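Local structure of putative polysaccharide biosynthesis protein with aminopeptidase-like domain (Clostridium acetobutylicum, 3K9T) at residues E348-Y359 against F416-D424. The protein probably takes part in the biosynthesis of modified polysaccharides and binds one zinc ion per subunit, but is not expected to act as a peptidase. Residues are numbered along the deposited sequence; the frame is centred on the assembly and turned at random.
Sequences EVIYTIENNRTY and FRRIKYAAD
Glu348 and Arg417 form a side-on, two-bond salt bridge: NE donates nearly straight (170°) to the syn lone pair of OE2, and NH2 donates to OE1 at 3.1 Å, somewhat out of the carboxylate plane. The guanidinium lies flat on the ring of Tyr351, with Arg417 CZ 3.5 Å from the ring centroid, a stack that is also a cation-pi contact. Hydrogen bonds to Glu348, Tyr421 and Asn6 hold its rotation while its face covers the tyrosine. Tyr351 is a knob among Phe416, Arg417, Lys420 and Tyr421; Asn355 ND2 lies over its opposite face, and Tyr351 OH, 3.4 Å from Lys420 CE, is hydrogen-bonded to Glu3. In Thr352, OG1 lies beside the backbone N (chi1 -52°), which puts CG2 anti to it and 3.6 Å from the Phe416 ring centroid, a CH-pi contact. Phe416 presents its edge to Asn355, where CZ is 3.6 Å from the backbone O. Farther on, one water joins Tyr359 OH to Asp424 OD1. The contact illustrates a domain junction: helix 336-355 of the aminopeptidase-like region runs alongside helix 416-428 at 37°, while strand 358-361, paired antiparallel with 432-434 within the permutated winged helix-turn-helix, packs Tyr359 on Ala423. Helix 5-10 touches both segments, helix 271-282 the 348-359 side and helix 389-398 the 416-424 side.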
ATOM      1  N   GLU A 348      21.006 -16.317 -13.318  1.00 33.11           N
ATOM      2  CA  GLU A 348      19.715 -16.714 -12.724  1.00 26.26           C
ATOM      3  C   GLU A 348      18.609 -15.789 -13.208  1.00 23.69           C
ATOM      4  O   GLU A 348      17.459 -16.210 -13.443  1.00 19.95           O
ATOM      5  CB  GLU A 348      19.781 -16.674 -11.193  1.00 30.29           C
ATOM      6  CG  GLU A 348      18.591 -17.370 -10.498  1.00 27.03           C
ATOM      7  CD  GLU A 348      18.483 -18.823 -10.867  1.00 26.23           C
ATOM      8  OE1 GLU A 348      19.545 -19.464 -11.027  1.00 30.60           O
ATOM      9  OE2 GLU A 348      17.344 -19.335 -11.002  1.00 24.76           O
ATOM     10  N   VAL A 349      18.957 -14.510 -13.319  1.00 23.28           N
ATOM     11  CA  VAL A 349      18.057 -13.552 -13.902  1.00 20.04           C
ATOM     12  C   VAL A 349      17.685 -14.000 -15.316  1.00 15.40           C
ATOM     13  O   VAL A 349      16.492 -14.034 -15.637  1.00 24.49           O
ATOM     14  CB  VAL A 349      18.629 -12.142 -13.866  1.00 29.21           C
ATOM     15  CG1 VAL A 349      17.862 -11.202 -14.802  1.00 19.93           C
ATOM     16  CG2 VAL A 349      18.605 -11.649 -12.439  1.00 21.36           C
ATOM     17  N   ILE A 350      18.694 -14.374 -16.118  1.00 23.02           N
ATOM     18  CA  ILE A 350      18.502 -14.748 -17.524  1.00 23.66           C
ATOM     19  C   ILE A 350      17.704 -16.029 -17.609  1.00 29.31           C
ATOM     20  O   ILE A 350      16.775 -16.116 -18.404  1.00 23.52           O
ATOM     21  CB  ILE A 350      19.833 -14.845 -18.314  1.00 26.75           C
ATOM     22  CG1 ILE A 350      20.417 -13.434 -18.534  1.00 20.31           C
ATOM     23  CG2 ILE A 350      19.605 -15.543 -19.643  1.00 16.54           C
ATOM     24  CD1 ILE A 350      21.890 -13.351 -19.083  1.00 16.64           C
ATOM     25  N   TYR A 351      18.040 -17.006 -16.771  1.00 23.20           N
ATOM     26  CA  TYR A 351      17.223 -18.222 -16.654  1.00 22.69           C
ATOM     27  C   TYR A 351      15.756 -17.856 -16.365  1.00 26.40           C
ATOM     28  O   TYR A 351      14.863 -18.439 -16.945  1.00 25.60           O
ATOM     29  CB  TYR A 351      17.758 -19.134 -15.539  1.00 31.76           C
ATOM     30  CG  TYR A 351      16.916 -20.371 -15.249  1.00 18.33           C
ATOM     31  CD1 TYR A 351      15.768 -20.304 -14.442  1.00 17.50           C
ATOM     32  CD2 TYR A 351      17.274 -21.608 -15.759  1.00 15.42           C
ATOM     33  CE1 TYR A 351      15.015 -21.438 -14.178  1.00 23.70           C
ATOM     34  CE2 TYR A 351      16.520 -22.762 -15.488  1.00 32.80           C
ATOM     35  CZ  TYR A 351      15.402 -22.671 -14.694  1.00 32.52           C
ATOM     36  OH  TYR A 351      14.657 -23.797 -14.440  1.00 22.62           O
ATOM     37  N   THR A 352      15.507 -16.883 -15.493  1.00 21.72           N
ATOM     38  CA  THR A 352      14.120 -16.501 -15.154  1.00 16.29           C
ATOM     39  C   THR A 352      13.416 -15.829 -16.353  1.00 22.65           C
ATOM     40  O   THR A 352      12.261 -16.122 -16.682  1.00 26.44           O
ATOM     41  CB  THR A 352      14.081 -15.612 -13.882  1.00 29.90           C
ATOM     42  OG1 THR A 352      14.802 -16.258 -12.822  1.00 22.22           O
ATOM     43  CG2 THR A 352      12.654 -15.365 -13.427  1.00 12.10           C
ATOM     44  N   ILE A 353      14.129 -14.931 -17.009  1.00 23.81           N
ATOM     45  CA  ILE A 353      13.611 -14.252 -18.180  1.00 22.49           C
ATOM     46  C   ILE A 353      13.170 -15.273 -19.206  1.00 44.45           C
ATOM     47  O   ILE A 353      12.089 -15.173 -19.755  1.00 22.03           O
ATOM     48  CB  ILE A 353      14.691 -13.362 -18.828  1.00 38.64           C
ATOM     49  CG1 ILE A 353      14.970 -12.142 -17.970  1.00 29.41           C
ATOM     50  CG2 ILE A 353      14.288 -12.929 -20.261  1.00 13.51           C
ATOM     51  CD1 ILE A 353      16.274 -11.449 -18.389  1.00 22.35           C
ATOM     52  N   GLU A 354      14.027 -16.253 -19.452  1.00 29.46           N
ATOM     53  CA  GLU A 354      13.788 -17.249 -20.491  1.00 32.73           C
ATOM     54  C   GLU A 354      12.641 -18.209 -20.184  1.00 21.84           C
ATOM     55  O   GLU A 354      11.874 -18.550 -21.067  1.00 32.29           O
ATOM     56  CB  GLU A 354      15.066 -18.053 -20.670  1.00 24.02           C
ATOM     57  CG  GLU A 354      16.147 -17.314 -21.394  1.00 26.38           C
ATOM     58  CD  GLU A 354      15.952 -17.333 -22.882  1.00 27.65           C
ATOM     59  OE1 GLU A 354      15.683 -18.426 -23.407  1.00 31.59           O
ATOM     60  OE2 GLU A 354      16.072 -16.255 -23.519  1.00 22.07           O
ATOM     61  N   ASN A 355      12.539 -18.635 -18.922  1.00 34.08           N
ATOM     62  CA  ASN A 355      11.524 -19.603 -18.492  1.00 24.13           C
ATOM     63  C   ASN A 355      10.237 -19.040 -17.887  1.00 25.45           C
ATOM     64  O   ASN A 355       9.453 -19.804 -17.322  1.00 27.00           O
ATOM     65  CB  ASN A 355      12.140 -20.604 -17.499  1.00 31.98           C
ATOM     66  CG  ASN A 355      13.194 -21.485 -18.141  1.00 32.30           C
ATOM     67  OD1 ASN A 355      12.910 -22.186 -19.101  1.00 35.78           O
ATOM     68  ND2 ASN A 355      14.423 -21.455 -17.603  1.00 38.90           N
ATOM     69  N   ASN A 356      10.015 -17.732 -17.999  1.00 23.38           N
ATOM     70  CA  ASN A 356       8.804 -17.099 -17.467  1.00 29.13           C
ATOM     71  C   ASN A 356       7.629 -17.288 -18.414  1.00 20.92           C
ATOM     72  O   ASN A 356       7.128 -16.326 -18.987  1.00 25.58           O
ATOM     73  CB  ASN A 356       9.009 -15.586 -17.216  1.00 20.39           C
ATOM     74  CG  ASN A 356       7.835 -14.947 -16.460  1.00 23.13           C
ATOM     75  OD1 ASN A 356       7.144 -15.629 -15.720  1.00 27.46           O
ATOM     76  ND2 ASN A 356       7.621 -13.638 -16.637  1.00 23.17           N
ATOM     77  N   ARG A 357       7.134 -18.511 -18.521  1.00 37.90           N
ATOM     78  CA  ARG A 357       6.036 -18.790 -19.442  1.00 20.87           C
ATOM     79  C   ARG A 357       4.638 -18.516 -18.857  1.00 26.03           C
ATOM     80  O   ARG A 357       4.504 -18.193 -17.682  1.00 17.71           O
ATOM     81  CB  ARG A 357       6.185 -20.198 -19.975  1.00 40.49           C
ATOM     82  CG  ARG A 357       7.400 -20.311 -20.847  1.00 48.72           C
ATOM     83  CD  ARG A 357       7.746 -21.742 -21.215  1.00 83.28           C
ATOM     84  NE  ARG A 357       9.129 -21.728 -21.658  1.00 77.74           N
ATOM     85  CZ  ARG A 357       9.533 -21.268 -22.838  1.00134.69           C
ATOM     86  NH1 ARG A 357       8.664 -20.817 -23.748  1.00 70.37           N
ATOM     87  NH2 ARG A 357      10.826 -21.274 -23.121  1.00 73.99           N
ATOM     88  N   THR A 358       3.616 -18.544 -19.722  1.00 20.00           N
ATOM     89  CA  THR A 358       2.227 -18.484 -19.282  1.00 23.48           C
ATOM     90  C   THR A 358       1.527 -19.723 -19.791  1.00 21.52           C
ATOM     91  O   THR A 358       1.726 -20.113 -20.920  1.00 24.29           O
ATOM     92  CB  THR A 358       1.511 -17.233 -19.724  1.00 24.79           C
ATOM     93  OG1 THR A 358       2.144 -16.114 -19.100  1.00 24.47           O
ATOM     94  CG2 THR A 358       0.063 -17.277 -19.280  1.00 16.22           C
ATOM     95  N   TYR A 359       0.760 -20.364 -18.915  1.00 26.92           N
ATOM     96  CA  TYR A 359       0.093 -21.614 -19.231  1.00 25.04           C
ATOM     97  C   TYR A 359      -1.402 -21.557 -18.952  1.00 18.58           C
ATOM     98  O   TYR A 359      -1.904 -20.696 -18.228  1.00 23.77           O
ATOM     99  CB  TYR A 359       0.653 -22.765 -18.388  1.00 17.51           C
ATOM    100  CG  TYR A 359       2.104 -23.157 -18.597  1.00 14.88           C
ATOM    101  CD1 TYR A 359       2.461 -24.121 -19.541  1.00 38.89           C
ATOM    102  CD2 TYR A 359       3.109 -22.648 -17.778  1.00 37.90           C
ATOM    103  CE1 TYR A 359       3.797 -24.529 -19.693  1.00 34.04           C
ATOM    104  CE2 TYR A 359       4.447 -23.050 -17.923  1.00 28.20           C
ATOM    105  CZ  TYR A 359       4.780 -23.982 -18.881  1.00 43.26           C
ATOM    106  OH  TYR A 359       6.094 -24.360 -19.020  1.00 37.02           O
ATOM    107  N   PHE A 416      11.187 -19.026  -7.647  1.00 28.22           N
ATOM    108  CA  PHE A 416      10.817 -19.173  -9.034  1.00 21.94           C
ATOM    109  C   PHE A 416      11.069 -20.573  -9.586  1.00 20.33           C
ATOM    110  O   PHE A 416      10.184 -21.152 -10.200  1.00 28.08           O
ATOM    111  CB  PHE A 416      11.504 -18.117  -9.911  1.00 22.96           C
ATOM    112  CG  PHE A 416      11.135 -18.237 -11.390  1.00 32.82           C
ATOM    113  CD1 PHE A 416       9.985 -17.675 -11.884  1.00 18.63           C
ATOM    114  CD2 PHE A 416      11.926 -18.962 -12.258  1.00 18.38           C
ATOM    115  CE1 PHE A 416       9.656 -17.814 -13.214  1.00 26.85           C
ATOM    116  CE2 PHE A 416      11.599 -19.113 -13.583  1.00 40.95           C
ATOM    117  CZ  PHE A 416      10.468 -18.554 -14.062  1.00 19.89           C
ATOM    118  N   ARG A 417      12.254 -21.136  -9.382  1.00 19.28           N
ATOM    119  CA  ARG A 417      12.502 -22.481  -9.899  1.00 30.91           C
ATOM    120  C   ARG A 417      11.530 -23.541  -9.387  1.00 14.78           C
ATOM    121  O   ARG A 417      11.222 -24.482 -10.087  1.00 23.02           O
ATOM    122  CB  ARG A 417      13.922 -22.915  -9.642  1.00 21.96           C
ATOM    123  CG  ARG A 417      14.935 -22.128 -10.440  1.00 23.99           C
ATOM    124  CD  ARG A 417      16.096 -22.988 -10.786  1.00 29.75           C
ATOM    125  NE  ARG A 417      17.181 -22.234 -11.397  1.00 29.87           N
ATOM    126  CZ  ARG A 417      18.058 -22.750 -12.257  1.00 23.70           C
ATOM    127  NH1 ARG A 417      17.965 -24.028 -12.645  1.00 40.50           N
ATOM    128  NH2 ARG A 417      19.028 -21.979 -12.739  1.00 37.88           N
ATOM    129  N   ARG A 418      11.046 -23.387  -8.166  1.00 29.34           N
ATOM    130  CA  ARG A 418      10.073 -24.333  -7.612  1.00 20.44           C
ATOM    131  C   ARG A 418       8.774 -24.356  -8.421  1.00 16.19           C
ATOM    132  O   ARG A 418       8.182 -25.408  -8.710  1.00 21.37           O
ATOM    133  CB  ARG A 418       9.749 -23.909  -6.200  1.00 23.61           C
ATOM    134  CG  ARG A 418       9.266 -24.998  -5.362  1.00 48.85           C
ATOM    135  CD  ARG A 418       9.159 -24.546  -3.944  1.00 36.41           C
ATOM    136  NE  ARG A 418       8.226 -25.427  -3.285  1.00 81.50           N
ATOM    137  CZ  ARG A 418       7.588 -25.147  -2.166  1.00 43.12           C
ATOM    138  NH1 ARG A 418       7.785 -23.982  -1.574  1.00 42.30           N
ATOM    139  NH2 ARG A 418       6.744 -26.049  -1.651  1.00 37.50           N
ATOM    140  N   ILE A 419       8.346 -23.160  -8.785  1.00 23.66           N
ATOM    141  CA  ILE A 419       7.187 -22.980  -9.615  1.00 20.06           C
ATOM    142  C   ILE A 419       7.455 -23.543 -11.007  1.00 26.04           C
ATOM    143  O   ILE A 419       6.626 -24.241 -11.545  1.00 20.89           O
ATOM    144  CB  ILE A 419       6.788 -21.502  -9.644  1.00 14.18           C
ATOM    145  CG1 ILE A 419       6.445 -21.038  -8.200  1.00 33.86           C
ATOM    146  CG2 ILE A 419       5.667 -21.285 -10.627  1.00 18.81           C
ATOM    147  CD1 ILE A 419       5.447 -21.896  -7.473  1.00 12.94           C
ATOM    148  N   LYS A 420       8.641 -23.280 -11.545  1.00 23.02           N
ATOM    149  CA  LYS A 420       9.008 -23.694 -12.894  1.00 28.48           C
ATOM    150  C   LYS A 420       9.012 -25.202 -13.055  1.00 20.34           C
ATOM    151  O   LYS A 420       8.448 -25.761 -14.008  1.00 22.20           O
ATOM    152  CB  LYS A 420      10.397 -23.130 -13.224  1.00 22.69           C
ATOM    153  CG  LYS A 420      10.782 -23.195 -14.693  1.00 23.71           C
ATOM    154  CD  LYS A 420      11.385 -24.544 -15.086  1.00 26.30           C
ATOM    155  CE  LYS A 420      12.011 -24.484 -16.470  1.00 29.62           C
ATOM    156  NZ  LYS A 420      12.391 -25.833 -16.959  1.00 23.33           N
ATOM    157  N   TYR A 421       9.656 -25.864 -12.110  1.00 22.45           N
ATOM    158  CA  TYR A 421       9.742 -27.298 -12.144  1.00 31.62           C
ATOM    159  C   TYR A 421       8.377 -27.928 -11.874  1.00 11.72           C
ATOM    160  O   TYR A 421       8.069 -28.985 -12.422  1.00 31.93           O
ATOM    161  CB  TYR A 421      10.798 -27.796 -11.158  1.00 13.28           C
ATOM    162  CG  TYR A 421      12.203 -27.373 -11.504  1.00 20.84           C
ATOM    163  CD1 TYR A 421      12.682 -27.485 -12.813  1.00 17.49           C
ATOM    164  CD2 TYR A 421      13.082 -26.920 -10.515  1.00 17.81           C
ATOM    165  CE1 TYR A 421      13.969 -27.112 -13.134  1.00 20.58           C
ATOM    166  CE2 TYR A 421      14.390 -26.526 -10.832  1.00 16.59           C
ATOM    167  CZ  TYR A 421      14.831 -26.630 -12.138  1.00 14.92           C
ATOM    168  OH  TYR A 421      16.116 -26.241 -12.455  1.00 32.02           O
ATOM    169  N   ALA A 422       7.543 -27.270 -11.068  1.00 31.40           N
ATOM    170  CA  ALA A 422       6.190 -27.776 -10.848  1.00 23.35           C
ATOM    171  C   ALA A 422       5.411 -27.720 -12.169  1.00 23.11           C
ATOM    172  O   ALA A 422       4.769 -28.692 -12.555  1.00 28.28           O
ATOM    173  CB  ALA A 422       5.481 -27.027  -9.697  1.00 19.69           C
ATOM    174  N   ALA A 423       5.527 -26.590 -12.867  1.00 26.99           N
ATOM    175  CA  ALA A 423       4.912 -26.373 -14.174  1.00 25.01           C
ATOM    176  C   ALA A 423       5.444 -27.352 -15.221  1.00 29.34           C
ATOM    177  O   ALA A 423       4.700 -27.789 -16.099  1.00 25.58           O
ATOM    178  CB  ALA A 423       5.147 -24.928 -14.639  1.00  8.38           C
ATOM    179  N   ASP A 424       6.730 -27.683 -15.144  1.00 28.85           N
ATOM    180  CA  ASP A 424       7.308 -28.656 -16.078  1.00 19.84           C
ATOM    181  C   ASP A 424       6.574 -29.972 -15.951  1.00 38.14           C
ATOM    182  O   ASP A 424       6.075 -30.517 -16.923  1.00 22.68           O
ATOM    183  CB  ASP A 424       8.808 -28.903 -15.818  1.00 28.33           C
ATOM    184  CG  ASP A 424       9.690 -27.762 -16.305  1.00 34.49           C
ATOM    185  OD1 ASP A 424       9.178 -26.926 -17.060  1.00 21.12           O
ATOM    186  OD2 ASP A 424      10.887 -27.691 -15.938  1.00 21.04           O
TER
HETATM  187  O   HOH W   1       7.734 -24.268 -16.799  1.00 35.69           O